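Local coordinates for protein taurocyamine kinase (Schistosoma mansoni, PDB 4WOE) that catalyses the reversible, magnesium-dependent transfer of phosphate from ATP to taurocyamine, giving N-phosphotaurocyamine and ADP, at residues S422-T427 with T629-N634; L495-M500 with E585-I590. The protein carries 4 engineered substitutions. All blocks are in the same frame, centred on the assembly; numbering follows the deposited sequence.

Contact 1. Residues S422-T427 with T629-N634. With 3S5 (Taurocyamine), chain F; NO3 (nitrate ion), chain J.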
ATOM      1  N   SER A 422     -15.327  -6.793  -3.454  1.00 27.38           N
ATOM      2  CA  SER A 422     -15.132  -7.313  -4.814  1.00 24.13           C
ATOM      3  C   SER A 422     -15.847  -8.647  -5.031  1.00 27.11           C
ATOM      4  O   SER A 422     -15.875  -9.499  -4.140  1.00 26.05           O
ATOM      5  CB  SER A 422     -13.632  -7.467  -5.098  1.00 26.80           C
ATOM      6  OG  SER A 422     -13.361  -8.570  -5.936  1.00 26.78           O
ATOM      7  N   ILE A 423     -16.402  -8.850  -6.221  1.00 25.45           N
ATOM      8  CA  ILE A 423     -17.332  -9.959  -6.392  1.00 23.98           C
ATOM      9  C   ILE A 423     -16.912 -11.005  -7.420  1.00 27.25           C
ATOM     10  O   ILE A 423     -17.530 -12.073  -7.492  1.00 24.63           O
ATOM     11  CB  ILE A 423     -18.746  -9.437  -6.770  1.00 29.14           C
ATOM     12  CG1 ILE A 423     -18.762  -8.847  -8.178  1.00 27.15           C
ATOM     13  CG2 ILE A 423     -19.224  -8.392  -5.767  1.00 27.98           C
ATOM     14  CD1 ILE A 423     -20.086  -8.182  -8.531  1.00 26.42           C
ATOM     15  N   CYS A 424     -15.875 -10.708  -8.206  1.00 26.19           N
ATOM     16  CA  CYS A 424     -15.359 -11.648  -9.207  1.00 21.86           C
ATOM     17  C   CYS A 424     -13.868 -11.923  -8.996  1.00 20.22           C
ATOM     18  O   CYS A 424     -13.132 -11.076  -8.493  1.00 24.13           O
ATOM     19  CB  CYS A 424     -15.589 -11.121 -10.637  1.00 19.88           C
ATOM     20  SG  CYS A 424     -17.261 -11.340 -11.360  1.00 30.41           S
ATOM     21  N   PRO A 425     -13.413 -13.113  -9.395  1.00 20.27           N
ATOM     22  CA  PRO A 425     -11.982 -13.449  -9.388  1.00 17.24           C
ATOM     23  C   PRO A 425     -11.196 -12.785 -10.534  1.00 19.09           C
ATOM     24  O   PRO A 425     -11.790 -12.135 -11.412  1.00 18.53           O
ATOM     25  CB  PRO A 425     -11.991 -14.970  -9.556  1.00 18.48           C
ATOM     26  CG  PRO A 425     -13.231 -15.234 -10.368  1.00 17.84           C
ATOM     27  CD  PRO A 425     -14.249 -14.239  -9.853  1.00 18.15           C
ATOM     28  N   ARG A 426      -9.877 -12.953 -10.525  1.00 14.87           N
ATOM     29  CA  ARG A 426      -9.029 -12.524 -11.638  1.00 16.83           C
ATOM     30  C   ARG A 426      -8.059 -13.642 -12.033  1.00 16.77           C
ATOM     31  O   ARG A 426      -7.119 -13.959 -11.284  1.00 15.67           O
ATOM     32  CB  ARG A 426      -8.246 -11.256 -11.281  1.00 14.62           C
ATOM     33  CG  ARG A 426      -9.107 -10.090 -10.849  1.00 16.68           C
ATOM     34  CD  ARG A 426      -9.833  -9.454 -12.025  1.00 15.47           C
ATOM     35  NE  ARG A 426     -10.371  -8.163 -11.622  1.00 19.42           N
ATOM     36  CZ  ARG A 426     -11.499  -8.003 -10.933  1.00 21.51           C
ATOM     37  NH1 ARG A 426     -12.242  -9.062 -10.599  1.00 19.56           N
ATOM     38  NH2 ARG A 426     -11.891  -6.782 -10.592  1.00 20.02           N
ATOM     39  N   THR A 427      -8.265 -14.221 -13.207  1.00 13.18           N
ATOM     40  CA  THR A 427      -7.520 -15.424 -13.588  1.00 16.23           C
ATOM     41  C   THR A 427      -6.075 -15.107 -13.986  1.00 16.39           C
ATOM     42  O   THR A 427      -5.742 -13.951 -14.219  1.00 12.50           O
ATOM     43  CB  THR A 427      -8.207 -16.162 -14.745  1.00 15.87           C
ATOM     44  OG1 THR A 427      -8.228 -15.320 -15.894  1.00 16.21           O
ATOM     45  CG2 THR A 427      -9.651 -16.534 -14.378  1.00 16.14           C
ATOM     46  N   THR A 629     -10.630 -13.395 -21.228  1.00 16.72           N
ATOM     47  CA  THR A 629     -10.091 -12.264 -20.504  1.00 18.94           C
ATOM     48  C   THR A 629      -9.697 -12.643 -19.064  1.00 18.86           C
ATOM     49  O   THR A 629      -9.965 -13.754 -18.596  1.00 16.20           O
ATOM     50  CB  THR A 629     -11.111 -11.137 -20.470  1.00 16.15           C
ATOM     51  OG1 THR A 629     -12.336 -11.669 -19.961  1.00 19.97           O
ATOM     52  CG2 THR A 629     -11.349 -10.598 -21.890  1.00 14.80           C
ATOM     53  N   CYS A 630      -9.075 -11.696 -18.373  1.00 18.43           N
ATOM     54  CA  CYS A 630      -8.642 -11.877 -16.990  1.00 18.14           C
ATOM     55  C   CYS A 630      -9.807 -12.246 -16.066  1.00 19.73           C
ATOM     56  O   CYS A 630      -9.805 -13.314 -15.431  1.00 17.63           O
ATOM     57  CB  CYS A 630      -7.959 -10.603 -16.488  1.00 16.71           C
ATOM     58  SG  CYS A 630      -7.365 -10.744 -14.793  1.00 17.83           S
ATOM     59  N   CYS A 631     -10.782 -11.345 -15.996  1.00 17.63           N
ATOM     60  CA  CYS A 631     -11.999 -11.540 -15.225  1.00 16.59           C
ATOM     61  C   CYS A 631     -13.064 -12.263 -16.061  1.00 18.69           C
ATOM     62  O   CYS A 631     -13.264 -11.922 -17.230  1.00 17.15           O
ATOM     63  CB  CYS A 631     -12.537 -10.190 -14.749  1.00 13.37           C
ATOM     64  SG  CYS A 631     -14.010 -10.285 -13.705  1.00 18.76           S
ATOM     65  N   PRO A 632     -13.751 -13.261 -15.467  1.00 17.25           N
ATOM     66  CA  PRO A 632     -14.846 -13.969 -16.156  1.00 18.85           C
ATOM     67  C   PRO A 632     -16.011 -13.037 -16.585  1.00 22.19           C
ATOM     68  O   PRO A 632     -16.727 -13.356 -17.544  1.00 21.84           O
ATOM     69  CB  PRO A 632     -15.326 -14.990 -15.105  1.00 19.47           C
ATOM     70  CG  PRO A 632     -14.866 -14.425 -13.775  1.00 15.77           C
ATOM     71  CD  PRO A 632     -13.559 -13.745 -14.087  1.00 11.99           C
ATOM     72  N   SER A 633     -16.196 -11.915 -15.889  1.00 16.74           N
ATOM     73  CA  SER A 633     -17.215 -10.925 -16.284  1.00 23.57           C
ATOM     74  C   SER A 633     -17.003 -10.308 -17.684  1.00 25.63           C
ATOM     75  O   SER A 633     -17.937  -9.753 -18.260  1.00 24.72           O
ATOM     76  CB  SER A 633     -17.275  -9.786 -15.263  1.00 23.20           C
ATOM     77  OG  SER A 633     -16.280  -8.813 -15.542  1.00 20.41           O
ATOM     78  N   ASN A 634     -15.780 -10.402 -18.218  1.00 22.94           N
ATOM     79  CA  ASN A 634     -15.430  -9.811 -19.518  1.00 21.74           C
ATOM     80  C   ASN A 634     -15.238 -10.823 -20.650  1.00 20.00           C
ATOM     81  O   ASN A 634     -14.522 -10.560 -21.622  1.00 16.09           O
ATOM     82  CB  ASN A 634     -14.152  -8.985 -19.386  1.00 18.19           C
ATOM     83  CG  ASN A 634     -14.346  -7.760 -18.519  1.00 23.19           C
ATOM     84  OD1 ASN A 634     -15.386  -7.108 -18.584  1.00 20.39           O
ATOM     85  ND2 ASN A 634     -13.348  -7.454 -17.679  1.00 23.55           N
TER
HETATM   86  N01 3S5 F 804     -13.033  -7.071 -13.875  1.00 23.80           N
HETATM   87  C02 3S5 F 804     -13.260  -5.953 -13.263  1.00 25.81           C
HETATM   88  N03 3S5 F 804     -12.509  -4.914 -13.508  1.00 22.12           N
HETATM   89  N04 3S5 F 804     -14.285  -5.853 -12.359  1.00 25.33           N
HETATM   90  C05 3S5 F 804     -15.178  -6.939 -12.011  1.00 23.30           C
HETATM   91  C06 3S5 F 804     -16.035  -6.525 -10.794  1.00 28.26           C
HETATM   92  S07 3S5 F 804     -15.153  -6.671  -9.267  1.00 31.68           S
HETATM   93  O08 3S5 F 804     -14.530  -8.055  -9.206  1.00 27.29           O
HETATM   94  O09 3S5 F 804     -14.045  -5.643  -9.185  1.00 29.83           O
HETATM   95  O10 3S5 F 804     -16.068  -6.471  -8.077  1.00 30.08           O
HETATM   96  N   NO3 J 808     -13.894  -3.759 -15.784  1.00 34.41           N
HETATM   97  O1  NO3 J 808     -13.605  -2.605 -15.329  1.00 27.65           O
HETATM   98  O2  NO3 J 808     -13.040  -4.376 -16.502  1.00 30.75           O
HETATM   99  O3  NO3 J 808     -15.030  -4.296 -15.532  1.00 33.83           O

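Contact 2. Residues L495-M500 with E585-I590. With 3S5 (Taurocyamine), chain F; ADP (adenosine-5'-diphosphate), chain D; NO3 (nitrate ion), chain J.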
ATOM      1  N   LEU A 495       0.819 -15.095 -20.327  1.00 16.93           N
ATOM      2  CA  LEU A 495       0.120 -14.980 -19.051  1.00 16.19           C
ATOM      3  C   LEU A 495      -0.574 -13.623 -18.951  1.00 15.69           C
ATOM      4  O   LEU A 495      -0.165 -12.665 -19.595  1.00 14.48           O
ATOM      5  CB  LEU A 495       1.089 -15.163 -17.874  1.00 15.91           C
ATOM      6  CG  LEU A 495       1.747 -16.533 -17.666  1.00 18.35           C
ATOM      7  CD1 LEU A 495       2.768 -16.503 -16.510  1.00 16.77           C
ATOM      8  CD2 LEU A 495       0.690 -17.605 -17.431  1.00 16.14           C
ATOM      9  N   PHE A 496      -1.615 -13.547 -18.133  1.00 15.24           N
ATOM     10  CA  PHE A 496      -2.367 -12.318 -17.925  1.00 13.94           C
ATOM     11  C   PHE A 496      -1.649 -11.334 -16.979  1.00 20.20           C
ATOM     12  O   PHE A 496      -0.742 -11.730 -16.251  1.00 17.94           O
ATOM     13  CB  PHE A 496      -3.759 -12.669 -17.386  1.00 16.77           C
ATOM     14  CG  PHE A 496      -4.606 -13.447 -18.359  1.00 17.31           C
ATOM     15  CD1 PHE A 496      -4.289 -13.463 -19.716  1.00 14.66           C
ATOM     16  CD2 PHE A 496      -5.717 -14.163 -17.917  1.00 14.45           C
ATOM     17  CE1 PHE A 496      -5.070 -14.188 -20.622  1.00 21.19           C
ATOM     18  CE2 PHE A 496      -6.506 -14.876 -18.812  1.00 15.56           C
ATOM     19  CZ  PHE A 496      -6.186 -14.894 -20.164  1.00 18.36           C
ATOM     20  N   PRO A 497      -2.059 -10.048 -16.980  1.00 18.18           N
ATOM     21  CA  PRO A 497      -1.355  -9.030 -16.191  1.00 16.85           C
ATOM     22  C   PRO A 497      -1.302  -9.312 -14.704  1.00 21.83           C
ATOM     23  O   PRO A 497      -0.523  -8.658 -14.006  1.00 18.31           O
ATOM     24  CB  PRO A 497      -2.173  -7.761 -16.445  1.00 16.52           C
ATOM     25  CG  PRO A 497      -2.755  -7.956 -17.785  1.00 17.88           C
ATOM     26  CD  PRO A 497      -3.099  -9.437 -17.832  1.00 17.94           C
ATOM     27  N   THR A 498      -2.122 -10.251 -14.236  1.00 21.05           N
ATOM     28  CA  THR A 498      -2.140 -10.644 -12.831  1.00 16.83           C
ATOM     29  C   THR A 498      -0.805 -11.247 -12.395  1.00 20.81           C
ATOM     30  O   THR A 498      -0.178 -10.774 -11.438  1.00 19.53           O
ATOM     31  CB  THR A 498      -3.265 -11.665 -12.559  1.00 15.82           C
ATOM     32  OG1 THR A 498      -3.255 -12.649 -13.599  1.00 15.55           O
ATOM     33  CG2 THR A 498      -4.623 -10.985 -12.515  1.00 11.50           C
ATOM     34  N   ILE A 499      -0.352 -12.277 -13.114  1.00 20.01           N
ATOM     35  CA  ILE A 499       0.794 -13.048 -12.657  1.00 19.51           C
ATOM     36  C   ILE A 499       1.959 -13.106 -13.640  1.00 20.21           C
ATOM     37  O   ILE A 499       3.014 -13.662 -13.315  1.00 21.57           O
ATOM     38  CB  ILE A 499       0.376 -14.488 -12.308  1.00 19.33           C
ATOM     39  CG1 ILE A 499      -0.013 -15.262 -13.581  1.00 16.91           C
ATOM     40  CG2 ILE A 499      -0.750 -14.454 -11.290  1.00 16.77           C
ATOM     41  CD1 ILE A 499      -0.115 -16.766 -13.387  1.00 15.55           C
ATOM     42  N   MET A 500       1.786 -12.524 -14.821  1.00 17.68           N
ATOM     43  CA  MET A 500       2.863 -12.482 -15.815  1.00 17.54           C
ATOM     44  C   MET A 500       4.128 -11.793 -15.264  1.00 19.06           C
ATOM     45  O   MET A 500       4.054 -10.925 -14.398  1.00 17.87           O
ATOM     46  CB  MET A 500       2.390 -11.781 -17.106  1.00 16.32           C
ATOM     47  CG  MET A 500       2.206 -10.254 -17.013  1.00 15.75           C
ATOM     48  SD  MET A 500       1.362  -9.518 -18.465  1.00 18.45           S
ATOM     49  CE  MET A 500       2.349 -10.112 -19.832  1.00 13.76           C
ATOM     50  N   GLU A 585      -5.633  -4.279 -16.728  1.00 17.64           N
ATOM     51  CA  GLU A 585      -6.242  -5.518 -16.239  1.00 20.26           C
ATOM     52  C   GLU A 585      -6.095  -6.641 -17.273  1.00 20.77           C
ATOM     53  O   GLU A 585      -5.725  -7.777 -16.940  1.00 16.48           O
ATOM     54  CB  GLU A 585      -7.705  -5.298 -15.911  1.00 17.85           C
ATOM     55  CG  GLU A 585      -8.365  -6.463 -15.209  1.00 20.30           C
ATOM     56  CD  GLU A 585      -9.868  -6.243 -15.008  1.00 23.48           C
ATOM     57  OE1 GLU A 585     -10.279  -5.115 -14.654  1.00 22.49           O
ATOM     58  OE2 GLU A 585     -10.639  -7.202 -15.210  1.00 23.92           O
ATOM     59  N   ASP A 586      -6.386  -6.316 -18.533  1.00 17.87           N
ATOM     60  CA  ASP A 586      -6.139  -7.250 -19.634  1.00 17.92           C
ATOM     61  C   ASP A 586      -4.981  -6.777 -20.497  1.00 16.45           C
ATOM     62  O   ASP A 586      -4.496  -5.655 -20.354  1.00 15.90           O
ATOM     63  CB  ASP A 586      -7.396  -7.433 -20.480  1.00 16.96           C
ATOM     64  CG  ASP A 586      -8.481  -8.218 -19.743  1.00 17.12           C
ATOM     65  OD1 ASP A 586      -8.262  -9.428 -19.531  1.00 14.96           O
ATOM     66  OD2 ASP A 586      -9.530  -7.638 -19.365  1.00 13.85           O
ATOM     67  N   HIS A 587      -4.543  -7.639 -21.396  1.00 13.51           N
ATOM     68  CA  HIS A 587      -3.436  -7.299 -22.263  1.00 16.81           C
ATOM     69  C   HIS A 587      -3.715  -6.031 -23.033  1.00 19.95           C
ATOM     70  O   HIS A 587      -2.810  -5.235 -23.272  1.00 18.93           O
ATOM     71  CB  HIS A 587      -3.150  -8.448 -23.213  1.00 15.11           C
ATOM     72  CG  HIS A 587      -2.545  -9.628 -22.526  1.00 18.52           C
ATOM     73  ND1 HIS A 587      -2.603 -10.906 -23.043  1.00 15.51           N
ATOM     74  CD2 HIS A 587      -1.883  -9.719 -21.352  1.00 15.31           C
ATOM     75  CE1 HIS A 587      -1.994 -11.735 -22.211  1.00 17.86           C
ATOM     76  NE2 HIS A 587      -1.542 -11.037 -21.181  1.00 18.43           N
ATOM     77  N   MET A 588      -4.985  -5.861 -23.388  1.00 17.34           N
ATOM     78  CA  MET A 588      -5.458  -4.777 -24.227  1.00 19.71           C
ATOM     79  C   MET A 588      -6.835  -4.354 -23.763  1.00 20.81           C
ATOM     80  O   MET A 588      -7.642  -5.191 -23.338  1.00 19.95           O
ATOM     81  CB  MET A 588      -5.556  -5.219 -25.685  1.00 22.37           C
ATOM     82  CG  MET A 588      -4.571  -4.645 -26.664  1.00 22.00           C
ATOM     83  SD  MET A 588      -4.876  -5.537 -28.199  1.00 27.55           S
ATOM     84  CE  MET A 588      -4.269  -7.179 -27.824  1.00 19.73           C
ATOM     85  N   ARG A 589      -7.114  -3.065 -23.875  1.00 18.69           N
ATOM     86  CA  ARG A 589      -8.474  -2.576 -23.830  1.00 15.83           C
ATOM     87  C   ARG A 589      -8.624  -1.592 -24.958  1.00 18.06           C
ATOM     88  O   ARG A 589      -7.982  -0.542 -24.976  1.00 21.65           O
ATOM     89  CB  ARG A 589      -8.803  -1.924 -22.498  1.00 19.67           C
ATOM     90  CG  ARG A 589      -8.913  -2.924 -21.381  1.00 24.47           C
ATOM     91  CD  ARG A 589     -10.107  -3.891 -21.551  1.00 20.54           C
ATOM     92  NE  ARG A 589     -10.201  -4.769 -20.387  1.00 19.66           N
ATOM     93  CZ  ARG A 589     -10.668  -4.383 -19.203  1.00 22.05           C
ATOM     94  NH1 ARG A 589     -11.111  -3.145 -19.034  1.00 24.60           N
ATOM     95  NH2 ARG A 589     -10.703  -5.240 -18.189  1.00 25.92           N
ATOM     96  N   ILE A 590      -9.461  -1.951 -25.917  1.00 16.55           N
ATOM     97  CA  ILE A 590      -9.649  -1.140 -27.098  1.00 17.38           C
ATOM     98  C   ILE A 590     -10.907  -0.303 -26.907  1.00 19.05           C
ATOM     99  O   ILE A 590     -11.993  -0.834 -26.661  1.00 21.11           O
ATOM    100  CB  ILE A 590      -9.714  -2.025 -28.349  1.00 19.12           C
ATOM    101  CG1 ILE A 590      -8.492  -2.965 -28.345  1.00 17.08           C
ATOM    102  CG2 ILE A 590      -9.797  -1.171 -29.604  1.00 13.51           C
ATOM    103  CD1 ILE A 590      -8.572  -4.140 -29.326  1.00 17.52           C
TER
HETATM  104  N01 3S5 F 804     -13.033  -7.071 -13.875  1.00 23.80           N
HETATM  105  C02 3S5 F 804     -13.260  -5.953 -13.263  1.00 25.81           C
HETATM  106  N03 3S5 F 804     -12.509  -4.914 -13.508  1.00 22.12           N
HETATM  107  N04 3S5 F 804     -14.285  -5.853 -12.359  1.00 25.33           N
HETATM  108  C05 3S5 F 804     -15.178  -6.939 -12.011  1.00 23.30           C
HETATM  109  C06 3S5 F 804     -16.035  -6.525 -10.794  1.00 28.26           C
HETATM  110  S07 3S5 F 804     -15.153  -6.671  -9.267  1.00 31.68           S
HETATM  111  O08 3S5 F 804     -14.530  -8.055  -9.206  1.00 27.29           O
HETATM  112  O09 3S5 F 804     -14.045  -5.643  -9.185  1.00 29.83           O
HETATM  113  O10 3S5 F 804     -16.068  -6.471  -8.077  1.00 30.08           O
HETATM  114  PB  ADP D 802     -13.520  -0.553 -18.012  1.00 30.51           P
HETATM  115  O1B ADP D 802     -13.032   0.238 -19.204  1.00 39.44           O
HETATM  116  O2B ADP D 802     -12.388  -1.116 -17.167  1.00 31.69           O
HETATM  117  O3B ADP D 802     -14.594  -1.570 -18.322  1.00 36.02           O
HETATM  118  PA  ADP D 802     -13.924   1.070 -15.647  1.00 32.46           P
HETATM  119  O1A ADP D 802     -15.252   1.277 -14.943  1.00 36.34           O
HETATM  120  O2A ADP D 802     -12.886   0.120 -15.099  1.00 30.19           O
HETATM  121  O3A ADP D 802     -14.306   0.594 -17.159  1.00 33.76           O
HETATM  122  O5' ADP D 802     -13.192   2.509 -15.789  1.00 35.57           O
HETATM  123  C5' ADP D 802     -12.515   2.886 -16.987  1.00 30.40           C
HETATM  124  C4' ADP D 802     -12.606   4.387 -17.235  1.00 32.59           C
HETATM  125  O4' ADP D 802     -13.516   4.640 -18.307  1.00 30.31           O
HETATM  126  C3' ADP D 802     -13.117   5.169 -16.029  1.00 37.78           C
HETATM  127  O3' ADP D 802     -12.379   6.394 -15.938  1.00 35.31           O
HETATM  128  C2' ADP D 802     -14.543   5.520 -16.379  1.00 35.68           C
HETATM  129  O2' ADP D 802     -14.926   6.748 -15.761  1.00 34.82           O
HETATM  130  C1' ADP D 802     -14.430   5.661 -17.889  1.00 35.62           C
HETATM  131  N9  ADP D 802     -15.737   5.569 -18.587  1.00 33.90           N
HETATM  132  C8  ADP D 802     -16.563   4.506 -18.635  1.00 32.36           C
HETATM  133  N7  ADP D 802     -17.665   4.794 -19.373  1.00 35.13           N
HETATM  134  C5  ADP D 802     -17.555   6.069 -19.808  1.00 33.62           C
HETATM  135  C6  ADP D 802     -18.355   7.005 -20.634  1.00 34.28           C
HETATM  136  N6  ADP D 802     -19.547   6.641 -21.163  1.00 31.84           N
HETATM  137  N1  ADP D 802     -17.856   8.250 -20.840  1.00 36.83           N
HETATM  138  C2  ADP D 802     -16.675   8.633 -20.323  1.00 32.31           C
HETATM  139  N3  ADP D 802     -15.897   7.832 -19.573  1.00 31.04           N
HETATM  140  C4  ADP D 802     -16.276   6.568 -19.285  1.00 32.66           C
HETATM  141  N   NO3 J 808     -13.894  -3.759 -15.784  1.00 34.41           N
HETATM  142  O1  NO3 J 808     -13.605  -2.605 -15.329  1.00 27.65           O
HETATM  143  O2  NO3 J 808     -13.040  -4.376 -16.502  1.00 30.75           O
HETATM  144  O3  NO3 J 808     -15.030  -4.296 -15.532  1.00 33.83           O

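Contact 1. Residues S422-T427 with T629-N634
At the taurocyamine site, Arg426 and Cys631 meet beside the substrate, one binding its sulfonate and the other a guanidino nitrogen. Four hydrogen bonds grip the sulfonate: Arg426 NH2 donates to taurocyamine O09 at 2.8 Å, O08 accepts from Arg426 NH1 and from the backbone N of Cys424, and O10 takes the backbone N of Ile423. Bending of the Arg426 chain at chi2 (-74°) folds the guanidinium back beneath the substrate, so that taurocyamine N01 lies 3.4 Å above its plane, over its centre. Rotation of that plane is further constrained by Pro425 O, which lies within it and accepts from NH1. Residues 422-427 belong to the small, helical N-terminal part of a phosphagen kinase and 629-634 to its catalytic part, so this substrate pocket is built where the two meet. Cys631, the predicted active-site residue, extends SG anti to its backbone N (chi1 -177°), into reach of the substrate: taurocyamine N01 donates to Cys631 SG at 3.4 Å. The backbone N of Ser633 donates to the same sulfur, and Cys424 CB packs against Cys631 SG at 3.6 Å. Beside the pocket, the rings of Pro425 and Pro632 cross obliquely, CG to CG at 3.9 Å, with Leu443 of helix 437-448 touching both. Farther along, Cys630 O accepts twice from Thr427. Thr427 OG1 reaches Cys630 O in the carbonyl plane, on a lone pair, at 2.6 Å, whereas Thr427 N approaches the same oxygen from above that plane at 2.9 Å.

Contact 2. Residues L495-M500 with E585-I590
His587 reaches across to the 495-500 loop and donates from NE2 to Leu495 O at 2.7 Å. The acceptor lies only 4° out of the imidazole plane, although the nitrogen itself sits above the plane of the Leu495 carbonyl group. Phe496 turns an edge toward the His587 face in an offset edge-to-face pair, with planes at 73° and Phe496 CD1 approaching His587 CE1 to 3.8 Å. Pro497 completes the inner shell: its CG closes on Glu585 O at 3.1 Å, and its CD rests 3.7 Å from His587 CD2. The Met500 sulfur lies obliquely to the imidazole, 5.1 Å from SD to the ring centroid. Farther out, His587 ND1 is engaged by the backbone N of Val491, consistent with the tautomer that carries its proton on NE2. Phe496 O accepts from the backbone N atoms of both Ile499 and Met500, which helps hold the bend of the loop. Glu585 CB points away from the 495-500 loop, and with CG anti to the backbone N (chi1 -171°) the extended chain brings its carboxylate to the substrate. Glu585 OE2 accepts from taurocyamine N01 at 2.7 Å and OE1 from N03, a two-point clasp of the guanidino group. Asp586 holds Arg589 in a side-on salt bridge, NE and NH2 both donating to OD2, while Asp586 OD1 pairs with Cys630. Arg589 NH2 also ion-pairs with Glu585 OE1, linking the substrate-binding carboxylate to the arginine whose NH1 reaches ADP O2B at 3.0 Å; NH2 reaches the nitrate. Nitrate between ADP and guanidino substrate is characteristic of phosphagen kinase transition-state analogue complexes, in which it probably stands for the phosphoryl group in transfer.

Following the chain, residues 422-427 come first, in the loop between helices 409-418 and 432-435, and contact 1 closes when 629-634 returns some 200 residues later. Contact 2 is nested within that loop: 495-500 precedes helix 502-517, whereas residues 585-590 run from a loop into the start of strand 588-595 of the eight-stranded antiparallel sheet. The larger loop joins the helical N-terminal part to the catalytic part, whereas the smaller one lies within the catalytic part. Their centres are 11 Å apart, and two probable hydrogen bonds connect them, one between Cys630 and Asp586, the other between Thr427 O and Thr498 OG1 at 2.9 Å. Both contacts touch the same taurocyamine and nitrate.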